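Local coordinates for SIR4-interacting protein SIF2 (Saccharomyces cerevisiae, PDB 1R5M), which antagonizes telomeric silencing in yeast and works as a WD-repeat subunit of the Set3C transcriptional corepressor complex, at residues A[143-157]-A[166-180]. Numbering follows the deposited sequence.
Sequences NVLNFHRAPIVSVKW and SMDVENVTILWNVIS
Ile152 to Val155 run antiparallel to Ser166 to Asp168, at 163° between the strand directions, and a classic beta bulge lets Val153 N (2.9 Å) and Ser154 N (3.2 Å) both bond to Met167 O. Past the strand ends, Val169 N donates to Pro151 O, and Val169 CG1 presses tightly on Val153 CG1 at 3.3 Å while CG2 packs closely on Pro151 CD. His148 directs the edge of its ring at the hairpin, and its two ring nitrogens suit it to bridge two polar partners in plane: ND1 gives its hydrogen to Asp168 OD2 (2.8 Å), while NE2 meets Ser166 OG at 2.7 Å. The carboxylate plane stands 77° from the imidazole, and the N-H reaches OD2 from above the carboxylate. A water links Arg149 N to OD2, and Val172 N donates to OD1. Ser166 OG, set between its backbone N and carbonyl carbon (chi1 57°), reaches both the histidine and Trp176 NE1, which donates to it at 2.8 Å in the indole plane. This Trp-Ser-His-Asp chain is the hydrogen-bonded tetrad of WD40 propellers; here, within WD repeat 3, it ties the loop entering the blade to its second and third strands. Leu145, on the outermost strand of the preceding blade, lays CB over one indole face, 3.6 Å from the six-membered ring centroid, and Ile174 CG2 lies against the opposite face. A leucine in place of Trp176 would probably leave Ser166 OG without its indole donor and open a gap beneath Leu145. The Phe147 and Ile174 side chains cross at about a right angle, CD2 against CD1.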
ATOM      1  N   ASN A 143      22.440   0.568  -4.668  1.00 10.47           N
ATOM      2  CA  ASN A 143      22.470   1.778  -5.475  1.00 11.28           C
ATOM      3  C   ASN A 143      21.801   2.912  -4.712  1.00 11.51           C
ATOM      4  O   ASN A 143      20.975   2.671  -3.834  1.00 11.09           O
ATOM      5  CB  ASN A 143      21.690   1.517  -6.770  1.00 12.04           C
ATOM      6  CG  ASN A 143      22.244   2.266  -7.963  1.00 14.85           C
ATOM      7  OD1 ASN A 143      22.976   3.242  -7.821  1.00 15.62           O
ATOM      8  ND2 ASN A 143      21.879   1.812  -9.161  1.00 17.40           N
ATOM      9  N   VAL A 144      22.169   4.146  -5.039  1.00 11.46           N
ATOM     10  CA  VAL A 144      21.559   5.312  -4.413  1.00 11.77           C
ATOM     11  C   VAL A 144      20.901   6.078  -5.550  1.00 13.01           C
ATOM     12  O   VAL A 144      21.569   6.460  -6.513  1.00 14.22           O
ATOM     13  CB  VAL A 144      22.603   6.205  -3.713  1.00 11.09           C
ATOM     14  CG1 VAL A 144      21.920   7.424  -3.102  1.00 12.64           C
ATOM     15  CG2 VAL A 144      23.322   5.414  -2.635  1.00 11.41           C
ATOM     16  N   LEU A 145      19.590   6.274  -5.441  1.00 12.04           N
ATOM     17  CA  LEU A 145      18.798   6.968  -6.456  1.00 12.91           C
ATOM     18  C   LEU A 145      18.267   8.279  -5.890  1.00 13.67           C
ATOM     19  O   LEU A 145      17.195   8.317  -5.281  1.00 14.87           O
ATOM     20  CB  LEU A 145      17.632   6.074  -6.895  1.00 13.89           C
ATOM     21  CG  LEU A 145      17.946   4.892  -7.829  1.00 15.61           C
ATOM     22  CD1 LEU A 145      19.030   4.005  -7.248  1.00 17.39           C
ATOM     23  CD2 LEU A 145      16.671   4.093  -8.060  1.00 16.06           C
ATOM     24  N   ASN A 146      19.007   9.358  -6.117  1.00 12.85           N
ATOM     25  CA  ASN A 146      18.619  10.653  -5.576  1.00 13.54           C
ATOM     26  C   ASN A 146      18.241  11.695  -6.623  1.00 14.68           C
ATOM     27  O   ASN A 146      19.080  12.146  -7.402  1.00 18.35           O
ATOM     28  CB  ASN A 146      19.755  11.178  -4.696  1.00 14.39           C
ATOM     29  CG  ASN A 146      19.318  12.317  -3.806  1.00 18.05           C
ATOM     30  OD1 ASN A 146      18.258  12.256  -3.185  1.00 17.99           O
ATOM     31  ND2 ASN A 146      20.138  13.361  -3.730  1.00 18.22           N
ATOM     32  N   PHE A 147      16.965  12.069  -6.637  1.00 13.57           N
ATOM     33  CA  PHE A 147      16.468  13.073  -7.568  1.00 13.39           C
ATOM     34  C   PHE A 147      15.297  13.828  -6.939  1.00 13.94           C
ATOM     35  O   PHE A 147      15.180  15.045  -7.088  1.00 14.03           O
ATOM     36  CB  PHE A 147      16.028  12.426  -8.884  1.00 15.08           C
ATOM     37  CG  PHE A 147      15.853  13.407 -10.006  1.00 19.03           C
ATOM     38  CD1 PHE A 147      16.958  14.044 -10.564  1.00 19.47           C
ATOM     39  CD2 PHE A 147      14.588  13.715 -10.488  1.00 21.56           C
ATOM     40  CE1 PHE A 147      16.804  14.975 -11.589  1.00 22.94           C
ATOM     41  CE2 PHE A 147      14.422  14.646 -11.514  1.00 23.57           C
ATOM     42  CZ  PHE A 147      15.533  15.276 -12.064  1.00 23.21           C
ATOM     43  N   HIS A 148      14.429  13.105  -6.235  1.00 12.33           N
ATOM     44  CA  HIS A 148      13.289  13.729  -5.567  1.00 12.02           C
ATOM     45  C   HIS A 148      13.795  14.671  -4.481  1.00 11.76           C
ATOM     46  O   HIS A 148      14.847  14.436  -3.894  1.00 12.60           O
ATOM     47  CB  HIS A 148      12.409  12.674  -4.892  1.00 11.32           C
ATOM     48  CG  HIS A 148      11.651  11.803  -5.844  1.00 11.59           C
ATOM     49  ND1 HIS A 148      10.478  12.205  -6.450  1.00 11.20           N
ATOM     50  CD2 HIS A 148      11.883  10.538  -6.269  1.00 11.32           C
ATOM     51  CE1 HIS A 148      10.019  11.220  -7.203  1.00 11.97           C
ATOM     52  NE2 HIS A 148      10.852  10.199  -7.110  1.00 12.24           N
ATOM     53  N   ARG A 149      13.028  15.722  -4.203  1.00 13.27           N
ATOM     54  CA  ARG A 149      13.389  16.677  -3.163  1.00 15.03           C
ATOM     55  C   ARG A 149      12.226  16.888  -2.198  1.00 15.55           C
ATOM     56  O   ARG A 149      12.141  17.910  -1.518  1.00 16.83           O
ATOM     57  CB  ARG A 149      13.818  18.012  -3.781  1.00 16.95           C
ATOM     58  CG  ARG A 149      15.136  17.932  -4.541  1.00 21.01           C
ATOM     59  CD  ARG A 149      15.825  19.287  -4.577  1.00 24.19           C
ATOM     60  NE  ARG A 149      15.085  20.275  -5.358  1.00 26.24           N
ATOM     61  CZ  ARG A 149      15.115  20.356  -6.684  1.00 27.30           C
ATOM     62  NH1 ARG A 149      15.851  19.505  -7.386  1.00 24.95           N
ATOM     63  NH2 ARG A 149      14.417  21.297  -7.309  1.00 26.57           N
ATOM     64  N   ALA A 150      11.332  15.906  -2.147  1.00 13.18           N
ATOM     65  CA  ALA A 150      10.170  15.942  -1.263  1.00 12.67           C
ATOM     66  C   ALA A 150       9.922  14.515  -0.767  1.00 12.42           C
ATOM     67  O   ALA A 150      10.414  13.554  -1.361  1.00 11.18           O
ATOM     68  CB  ALA A 150       8.949  16.471  -2.017  1.00 12.72           C
ATOM     69  N   PRO A 151       9.167  14.354   0.331  1.00 11.60           N
ATOM     70  CA  PRO A 151       8.887  13.020   0.875  1.00 11.35           C
ATOM     71  C   PRO A 151       8.338  12.026  -0.146  1.00 10.96           C
ATOM     72  O   PRO A 151       7.430  12.342  -0.912  1.00 10.89           O
ATOM     73  CB  PRO A 151       7.888  13.305   1.991  1.00 11.85           C
ATOM     74  CG  PRO A 151       8.312  14.658   2.469  1.00 11.76           C
ATOM     75  CD  PRO A 151       8.568  15.402   1.180  1.00 12.26           C
ATOM     76  N   ILE A 152       8.894  10.820  -0.136  1.00 10.90           N
ATOM     77  CA  ILE A 152       8.471   9.769  -1.056  1.00 11.18           C
ATOM     78  C   ILE A 152       7.160   9.169  -0.563  1.00 11.81           C
ATOM     79  O   ILE A 152       7.049   8.788   0.604  1.00 13.02           O
ATOM     80  CB  ILE A 152       9.538   8.663  -1.137  1.00 10.14           C
ATOM     81  CG1 ILE A 152      10.878   9.269  -1.562  1.00 11.23           C
ATOM     82  CG2 ILE A 152       9.092   7.579  -2.108  1.00 11.02           C
ATOM     83  CD1 ILE A 152      10.838   9.975  -2.905  1.00 12.27           C
ATOM     84  N   VAL A 153       6.170   9.087  -1.448  1.00 11.52           N
ATOM     85  CA  VAL A 153       4.869   8.536  -1.073  1.00 12.89           C
ATOM     86  C   VAL A 153       4.573   7.180  -1.700  1.00 13.77           C
ATOM     87  O   VAL A 153       3.861   6.366  -1.111  1.00 16.15           O
ATOM     88  CB  VAL A 153       3.706   9.496  -1.442  1.00 14.05           C
ATOM     89  CG1 VAL A 153       3.896  10.835  -0.758  1.00 16.10           C
ATOM     90  CG2 VAL A 153       3.621   9.680  -2.944  1.00 17.19           C
ATOM     91  N   SER A 154       5.113   6.931  -2.888  1.00 11.82           N
ATOM     92  CA  SER A 154       4.857   5.666  -3.561  1.00 11.74           C
ATOM     93  C   SER A 154       6.040   5.207  -4.402  1.00 11.01           C
ATOM     94  O   SER A 154       6.731   6.018  -5.020  1.00 11.31           O
ATOM     95  CB  SER A 154       3.611   5.797  -4.448  1.00 13.55           C
ATOM     96  OG  SER A 154       3.269   4.558  -5.051  1.00 15.58           O
ATOM     97  N   VAL A 155       6.272   3.898  -4.400  1.00 10.43           N
ATOM     98  CA  VAL A 155       7.335   3.274  -5.187  1.00 10.05           C
ATOM     99  C   VAL A 155       6.781   1.941  -5.672  1.00 10.30           C
ATOM    100  O   VAL A 155       6.359   1.112  -4.865  1.00 11.65           O
ATOM    101  CB  VAL A 155       8.604   2.998  -4.355  1.00  9.38           C
ATOM    102  CG1 VAL A 155       9.615   2.215  -5.196  1.00 11.66           C
ATOM    103  CG2 VAL A 155       9.217   4.306  -3.892  1.00 11.63           C
ATOM    104  N   LYS A 156       6.767   1.746  -6.988  1.00 10.14           N
ATOM    105  CA  LYS A 156       6.252   0.507  -7.567  1.00 10.07           C
ATOM    106  C   LYS A 156       7.280  -0.117  -8.509  1.00 10.20           C
ATOM    107  O   LYS A 156       7.854   0.567  -9.358  1.00  9.53           O
ATOM    108  CB  LYS A 156       4.950   0.773  -8.339  1.00 11.91           C
ATOM    109  CG  LYS A 156       3.775   1.280  -7.494  1.00 14.56           C
ATOM    110  CD  LYS A 156       3.269   0.209  -6.540  1.00 14.46           C
ATOM    111  CE  LYS A 156       2.028   0.665  -5.759  1.00 13.77           C
ATOM    112  NZ  LYS A 156       0.799   0.823  -6.594  1.00 15.02           N
ATOM    113  N   TRP A 157       7.501  -1.418  -8.343  1.00 10.78           N
ATOM    114  CA  TRP A 157       8.437  -2.173  -9.174  1.00 10.86           C
ATOM    115  C   TRP A 157       7.712  -2.785 -10.361  1.00 11.81           C
ATOM    116  O   TRP A 157       6.555  -3.192 -10.240  1.00 11.95           O
ATOM    117  CB  TRP A 157       9.038  -3.342  -8.396  1.00 11.11           C
ATOM    118  CG  TRP A 157      10.031  -3.006  -7.351  1.00 10.92           C
ATOM    119  CD1 TRP A 157       9.781  -2.562  -6.085  1.00 10.79           C
ATOM    120  CD2 TRP A 157      11.445  -3.175  -7.450  1.00  9.68           C
ATOM    121  NE1 TRP A 157      10.960  -2.455  -5.382  1.00 10.87           N
ATOM    122  CE2 TRP A 157      11.997  -2.824  -6.198  1.00  9.66           C
ATOM    123  CE3 TRP A 157      12.302  -3.592  -8.477  1.00 10.30           C
ATOM    124  CZ2 TRP A 157      13.370  -2.882  -5.943  1.00 11.62           C
ATOM    125  CZ3 TRP A 157      13.668  -3.650  -8.225  1.00 10.05           C
ATOM    126  CH2 TRP A 157      14.188  -3.296  -6.966  1.00 10.64           C
ATOM    127  N   SER A 166       8.680   6.106  -8.948  1.00 10.27           N
ATOM    128  CA  SER A 166       8.620   6.679  -7.609  1.00  9.55           C
ATOM    129  C   SER A 166       7.924   8.024  -7.703  1.00  9.98           C
ATOM    130  O   SER A 166       8.069   8.740  -8.692  1.00 11.11           O
ATOM    131  CB  SER A 166      10.026   6.850  -7.018  1.00  8.55           C
ATOM    132  OG  SER A 166      10.847   7.652  -7.850  1.00  9.68           O
ATOM    133  N   MET A 167       7.145   8.355  -6.682  1.00  9.48           N
ATOM    134  CA  MET A 167       6.444   9.629  -6.669  1.00  9.59           C
ATOM    135  C   MET A 167       6.530  10.229  -5.280  1.00  9.80           C
ATOM    136  O   MET A 167       6.462   9.510  -4.283  1.00 11.14           O
ATOM    137  CB  MET A 167       4.974   9.450  -7.064  1.00 12.39           C
ATOM    138  CG  MET A 167       4.223  10.773  -7.211  1.00 13.00           C
ATOM    139  SD  MET A 167       2.580  10.578  -7.923  1.00 15.73           S
ATOM    140  CE  MET A 167       1.784   9.783  -6.566  1.00  9.73           C
ATOM    141  N   ASP A 168       6.709  11.546  -5.217  1.00 10.33           N
ATOM    142  CA  ASP A 168       6.782  12.225  -3.931  1.00 10.79           C
ATOM    143  C   ASP A 168       5.514  13.035  -3.667  1.00 12.15           C
ATOM    144  O   ASP A 168       4.607  13.074  -4.503  1.00 12.12           O
ATOM    145  CB  ASP A 168       8.038  13.117  -3.832  1.00 11.74           C
ATOM    146  CG  ASP A 168       8.091  14.214  -4.887  1.00 11.81           C
ATOM    147  OD1 ASP A 168       7.048  14.837  -5.180  1.00 11.10           O
ATOM    148  OD2 ASP A 168       9.201  14.471  -5.407  1.00 12.44           O
ATOM    149  N   VAL A 169       5.453  13.667  -2.499  1.00 12.77           N
ATOM    150  CA  VAL A 169       4.288  14.452  -2.106  1.00 15.51           C
ATOM    151  C   VAL A 169       3.958  15.616  -3.031  1.00 15.49           C
ATOM    152  O   VAL A 169       2.805  16.047  -3.097  1.00 15.27           O
ATOM    153  CB  VAL A 169       4.436  15.001  -0.668  1.00 16.79           C
ATOM    154  CG1 VAL A 169       4.498  13.858   0.322  1.00 19.52           C
ATOM    155  CG2 VAL A 169       5.672  15.860  -0.562  1.00 21.26           C
ATOM    156  N   GLU A 170       4.960  16.134  -3.736  1.00 15.61           N
ATOM    157  CA  GLU A 170       4.735  17.246  -4.654  1.00 16.32           C
ATOM    158  C   GLU A 170       4.351  16.714  -6.030  1.00 17.36           C
ATOM    159  O   GLU A 170       4.286  17.458  -7.007  1.00 18.46           O
ATOM    160  CB  GLU A 170       5.993  18.110  -4.756  1.00 18.50           C
ATOM    161  CG  GLU A 170       6.388  18.782  -3.450  1.00 20.43           C
ATOM    162  CD  GLU A 170       5.268  19.624  -2.868  1.00 24.49           C
ATOM    163  OE1 GLU A 170       4.654  20.403  -3.628  1.00 26.23           O
ATOM    164  OE2 GLU A 170       5.005  19.515  -1.651  1.00 26.68           O
ATOM    165  N   ASN A 171       4.097  15.411  -6.081  1.00 16.30           N
ATOM    166  CA  ASN A 171       3.716  14.713  -7.299  1.00 17.72           C
ATOM    167  C   ASN A 171       4.778  14.633  -8.380  1.00 18.13           C
ATOM    168  O   ASN A 171       4.471  14.371  -9.543  1.00 22.02           O
ATOM    169  CB  ASN A 171       2.424  15.292  -7.868  1.00 18.05           C
ATOM    170  CG  ASN A 171       1.211  14.861  -7.072  1.00 20.07           C
ATOM    171  OD1 ASN A 171       0.933  13.665  -6.936  1.00 20.61           O
ATOM    172  ND2 ASN A 171       0.485  15.830  -6.538  1.00 15.31           N
ATOM    173  N   VAL A 172       6.030  14.863  -8.010  1.00 14.70           N
ATOM    174  CA  VAL A 172       7.097  14.718  -8.983  1.00 13.33           C
ATOM    175  C   VAL A 172       7.185  13.204  -9.102  1.00 11.82           C
ATOM    176  O   VAL A 172       7.309  12.508  -8.094  1.00 12.33           O
ATOM    177  CB  VAL A 172       8.430  15.282  -8.468  1.00 13.38           C
ATOM    178  CG1 VAL A 172       9.559  14.917  -9.424  1.00 13.95           C
ATOM    179  CG2 VAL A 172       8.330  16.794  -8.343  1.00 15.61           C
ATOM    180  N   THR A 173       7.089  12.698 -10.323  1.00 12.26           N
ATOM    181  CA  THR A 173       7.122  11.263 -10.557  1.00 12.44           C
ATOM    182  C   THR A 173       8.304  10.915 -11.444  1.00 12.44           C
ATOM    183  O   THR A 173       8.522  11.545 -12.478  1.00 13.11           O
ATOM    184  CB  THR A 173       5.813  10.805 -11.214  1.00 14.24           C
ATOM    185  OG1 THR A 173       4.712  11.219 -10.395  1.00 16.93           O
ATOM    186  CG2 THR A 173       5.783   9.294 -11.362  1.00 13.83           C
ATOM    187  N   ILE A 174       9.059   9.902 -11.036  1.00 11.65           N
ATOM    188  CA  ILE A 174      10.247   9.496 -11.774  1.00 10.95           C
ATOM    189  C   ILE A 174      10.237   8.031 -12.190  1.00 10.79           C
ATOM    190  O   ILE A 174       9.856   7.162 -11.407  1.00 10.64           O
ATOM    191  CB  ILE A 174      11.516   9.720 -10.915  1.00 11.22           C
ATOM    192  CG1 ILE A 174      11.597  11.179 -10.462  1.00 13.08           C
ATOM    193  CG2 ILE A 174      12.757   9.310 -11.696  1.00 11.74           C
ATOM    194  CD1 ILE A 174      11.701  12.175 -11.591  1.00 16.46           C
ATOM    195  N   LEU A 175      10.658   7.777 -13.427  1.00 10.70           N
ATOM    196  CA  LEU A 175      10.780   6.423 -13.958  1.00 10.85           C
ATOM    197  C   LEU A 175      12.279   6.149 -13.919  1.00 11.00           C
ATOM    198  O   LEU A 175      13.062   6.875 -14.537  1.00 11.41           O
ATOM    199  CB  LEU A 175      10.284   6.348 -15.405  1.00 11.74           C
ATOM    200  CG  LEU A 175      10.717   5.090 -16.165  1.00 11.82           C
ATOM    201  CD1 LEU A 175      10.105   3.847 -15.529  1.00 13.17           C
ATOM    202  CD2 LEU A 175      10.292   5.216 -17.626  1.00 14.06           C
ATOM    203  N   TRP A 176      12.676   5.122 -13.179  1.00  9.49           N
ATOM    204  CA  TRP A 176      14.088   4.779 -13.044  1.00 10.31           C
ATOM    205  C   TRP A 176      14.457   3.438 -13.639  1.00 11.53           C
ATOM    206  O   TRP A 176      13.644   2.518 -13.679  1.00 11.19           O
ATOM    207  CB  TRP A 176      14.505   4.653 -11.573  1.00 10.26           C
ATOM    208  CG  TRP A 176      14.250   5.800 -10.664  1.00  9.63           C
ATOM    209  CD1 TRP A 176      13.084   6.101 -10.018  1.00 11.09           C
ATOM    210  CD2 TRP A 176      15.214   6.753 -10.219  1.00  9.99           C
ATOM    211  NE1 TRP A 176      13.267   7.180  -9.189  1.00 10.37           N
ATOM    212  CE2 TRP A 176      14.569   7.602  -9.294  1.00 11.10           C
ATOM    213  CE3 TRP A 176      16.570   6.970 -10.509  1.00 10.70           C
ATOM    214  CZ2 TRP A 176      15.232   8.655  -8.655  1.00 10.95           C
ATOM    215  CZ3 TRP A 176      17.229   8.017  -9.874  1.00 11.27           C
ATOM    216  CH2 TRP A 176      16.557   8.845  -8.957  1.00 11.91           C
ATOM    217  N   ASN A 177      15.698   3.341 -14.105  1.00 11.64           N
ATOM    218  CA  ASN A 177      16.227   2.055 -14.522  1.00 12.44           C
ATOM    219  C   ASN A 177      16.869   1.800 -13.156  1.00 13.03           C
ATOM    220  O   ASN A 177      17.865   2.434 -12.802  1.00 13.23           O
ATOM    221  CB  ASN A 177      17.306   2.188 -15.590  1.00 13.43           C
ATOM    222  CG  ASN A 177      18.040   0.885 -15.817  1.00 16.12           C
ATOM    223  OD1 ASN A 177      18.356   0.176 -14.864  1.00 14.23           O
ATOM    224  ND2 ASN A 177      18.321   0.564 -17.077  1.00 20.97           N
ATOM    225  N   VAL A 178      16.269   0.915 -12.369  1.00 14.52           N
ATOM    226  CA  VAL A 178      16.741   0.655 -11.016  1.00 16.52           C
ATOM    227  C   VAL A 178      18.117   0.005 -10.904  1.00 17.62           C
ATOM    228  O   VAL A 178      18.811   0.172  -9.898  1.00 18.77           O
ATOM    229  CB  VAL A 178      15.689  -0.183 -10.235  1.00 18.90           C
ATOM    230  CG1 VAL A 178      15.814  -1.656 -10.586  1.00 20.13           C
ATOM    231  CG2 VAL A 178      15.841   0.051  -8.742  1.00 21.04           C
ATOM    232  N   ILE A 179      18.520  -0.721 -11.939  1.00 17.38           N
ATOM    233  CA  ILE A 179      19.819  -1.381 -11.927  1.00 18.00           C
ATOM    234  C   ILE A 179      20.954  -0.382 -12.151  1.00 17.28           C
ATOM    235  O   ILE A 179      21.959  -0.410 -11.438  1.00 18.20           O
ATOM    236  CB  ILE A 179      19.870  -2.504 -12.987  1.00 19.41           C
ATOM    237  CG1 ILE A 179      18.923  -3.636 -12.566  1.00 20.72           C
ATOM    238  CG2 ILE A 179      21.295  -3.020 -13.151  1.00 20.88           C
ATOM    239  CD1 ILE A 179      18.824  -4.774 -13.558  1.00 22.88           C
ATOM    240  N   SER A 180      20.793   0.506 -13.127  1.00 15.85           N
ATOM    241  CA  SER A 180      21.820   1.506 -13.402  1.00 15.29           C
ATOM    242  C   SER A 180      21.635   2.728 -12.501  1.00 15.12           C
ATOM    243  O   SER A 180      22.563   3.514 -12.306  1.00 14.75           O
ATOM    244  CB  SER A 180      21.774   1.935 -14.872  1.00 16.77           C
ATOM    245  OG  SER A 180      20.511   2.484 -15.205  1.00 16.03           O
TER
HETATM  246  O   HOH W   1      10.820  16.640  -5.822  1.00 15.33           O